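Local coordinates for protein alpha-Amylase (Thermotoga maritima, PDB 2B5D) that is named an alpha-amylase and belongs to glycoside hydrolase family 57, with a beta/alpha-barrel region and a helical C-terminal region, at residues Pro156-Ala161 with Val522-Val527. Residues are numbered along the deposited sequence; the frame is centred on the assembly and turned at random.
Sequences PEVVNA and VMARDV
V527 and M523, near the C-terminus of the chain, pack against the N-terminal turns of helix 156-174 in an apolar contact bridged by one water. V527 CG1 lies 3.6 Å from P156 CB and 3.7 Å from E157 CG, and its side chain crosses both partners at roughly a right angle. M523 meets the helix at V158, where CE lies 4.1 Å from CB, and, a turn after E157, at A161, whose CB is 3.6 Å from SD. Bends at chi2 (-66°) and chi3 (-63°) fold the methionine chain back to bring its methyl there. Polar linkage is indirect. The water donates to E157 O and to V522 O (2.7 Å) and accepts from R525 NH1 (2.9 Å), tying the helix backbone to the tail. R525 NH2 also hydrogen-bonds T164 OG1, and the two bonds together probably hold the guanidinium's orientation; the N160 side chain lies over one face, near its rim. V522 and M523 sit between helix 156-174 and helices 418-436 (I431) and 443-458 (L453), while V527 rests on helix 156-174 and Y195, consistent with a C-terminal tail packing the helical region against the family 57 barrel region.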
loop_
_atom_site.group_PDB
_atom_site.type_symbol
_atom_site.label_atom_id
_atom_site.label_comp_id
_atom_site.label_asym_id
_atom_site.label_seq_id
_atom_site.Cartn_x
_atom_site.Cartn_y
_atom_site.Cartn_z
ATOM N N PRO A 156 -21.496 -0.587 -30.575
ATOM C CA PRO A 156 -21.683 0.561 -31.459
ATOM C C PRO A 156 -22.526 1.653 -30.837
ATOM O O PRO A 156 -22.274 2.823 -31.116
ATOM C CB PRO A 156 -22.424 -0.008 -32.662
ATOM C CG PRO A 156 -22.511 -1.485 -32.526
ATOM C CD PRO A 156 -21.772 -1.876 -31.256
ATOM N N GLU A 157 -23.506 1.297 -29.994
ATOM C CA GLU A 157 -24.322 2.316 -29.306
ATOM C C GLU A 157 -23.459 3.254 -28.446
ATOM O O GLU A 157 -23.677 4.490 -28.418
ATOM C CB GLU A 157 -25.420 1.670 -28.413
ATOM C CG GLU A 157 -26.421 0.686 -29.106
ATOM C CD GLU A 157 -25.805 -0.672 -29.348
ATOM O OE1 GLU A 157 -26.551 -1.591 -29.685
ATOM O OE2 GLU A 157 -24.555 -0.848 -29.226
ATOM N N VAL A 158 -22.492 2.691 -27.713
ATOM C CA VAL A 158 -21.682 3.547 -26.823
ATOM C C VAL A 158 -20.660 4.355 -27.629
ATOM O O VAL A 158 -20.453 5.576 -27.426
ATOM C CB VAL A 158 -21.114 2.747 -25.532
ATOM C CG1 VAL A 158 -19.902 1.896 -25.869
ATOM C CG2 VAL A 158 -20.852 3.731 -24.335
ATOM N N VAL A 159 -20.111 3.701 -28.628
ATOM C CA VAL A 159 -19.239 4.392 -29.587
ATOM C C VAL A 159 -19.868 5.628 -30.227
ATOM O O VAL A 159 -19.286 6.726 -30.189
ATOM C CB VAL A 159 -18.718 3.431 -30.635
ATOM C CG1 VAL A 159 -17.874 4.189 -31.712
ATOM C CG2 VAL A 159 -17.882 2.302 -29.980
ATOM N N ASN A 160 -21.071 5.460 -30.812
ATOM C CA ASN A 160 -21.725 6.522 -31.579
ATOM C C ASN A 160 -22.213 7.617 -30.610
ATOM O O ASN A 160 -22.175 8.822 -30.916
ATOM C CB ASN A 160 -22.838 5.865 -32.465
ATOM C CG ASN A 160 -23.556 6.864 -33.427
ATOM O OD1 ASN A 160 -23.047 7.927 -33.742
ATOM N ND2 ASN A 160 -24.766 6.510 -33.855
ATOM N N ALA A 161 -22.674 7.207 -29.421
ATOM C CA ALA A 161 -23.042 8.140 -28.346
ATOM C C ALA A 161 -21.845 8.909 -27.834
ATOM O O ALA A 161 -21.927 10.169 -27.649
ATOM C CB ALA A 161 -23.686 7.378 -27.188
ATOM N N VAL A 522 -29.867 9.108 -26.560
ATOM C CA VAL A 522 -28.723 8.730 -27.440
ATOM C C VAL A 522 -28.428 7.244 -27.432
ATOM O O VAL A 522 -27.981 6.682 -28.445
ATOM C CB VAL A 522 -27.325 9.422 -27.147
ATOM C CG1 VAL A 522 -27.126 10.707 -27.947
ATOM C CG2 VAL A 522 -26.975 9.543 -25.640
ATOM N N MET A 523 -28.671 6.569 -26.317
ATOM C CA MET A 523 -28.284 5.124 -26.220
ATOM C C MET A 523 -29.307 4.189 -26.806
ATOM O O MET A 523 -29.094 2.969 -26.900
ATOM C CB MET A 523 -27.988 4.724 -24.777
ATOM C CG MET A 523 -26.747 5.450 -24.182
ATOM S SD MET A 523 -25.226 4.946 -25.026
ATOM C CE MET A 523 -25.070 3.162 -24.691
ATOM N N ALA A 524 -30.446 4.743 -27.187
ATOM C CA ALA A 524 -31.488 3.878 -27.745
ATOM C C ALA A 524 -31.510 3.867 -29.296
ATOM O O ALA A 524 -32.365 3.184 -29.891
ATOM C CB ALA A 524 -32.872 4.269 -27.169
ATOM N N ARG A 525 -30.606 4.627 -29.941
ATOM C CA ARG A 525 -30.588 4.747 -31.412
ATOM C C ARG A 525 -30.137 3.490 -32.097
ATOM O O ARG A 525 -29.510 2.647 -31.471
ATOM C CB ARG A 525 -29.733 5.880 -31.890
ATOM C CG ARG A 525 -30.072 7.198 -31.333
ATOM C CD ARG A 525 -28.728 7.614 -30.907
ATOM N NE ARG A 525 -28.118 8.668 -31.661
ATOM C CZ ARG A 525 -26.811 8.973 -31.634
ATOM N NH1 ARG A 525 -25.908 8.274 -30.923
ATOM N NH2 ARG A 525 -26.431 10.018 -32.339
ATOM N N ASP A 526 -30.496 3.335 -33.371
ATOM C CA ASP A 526 -30.012 2.165 -34.126
ATOM C C ASP A 526 -28.528 2.287 -34.438
ATOM O O ASP A 526 -27.926 3.383 -34.357
ATOM C CB ASP A 526 -30.771 1.889 -35.447
ATOM C CG ASP A 526 -30.724 0.373 -35.825
ATOM O OD1 ASP A 526 -30.451 -0.461 -34.861
ATOM O OD2 ASP A 526 -30.941 0.017 -37.043
ATOM N N VAL A 527 -27.969 1.139 -34.791
ATOM C CA VAL A 527 -26.601 1.045 -35.174
ATOM C C VAL A 527 -26.494 0.237 -36.458
ATOM O O VAL A 527 -27.451 -0.431 -36.830
ATOM C CB VAL A 527 -25.764 0.337 -34.046
ATOM C CG1 VAL A 527 -25.824 1.171 -32.770
ATOM C CG2 VAL A 527 -26.208 -1.165 -33.847
HETATM O O HOH W 1 -25.841 5.626 -29.768
#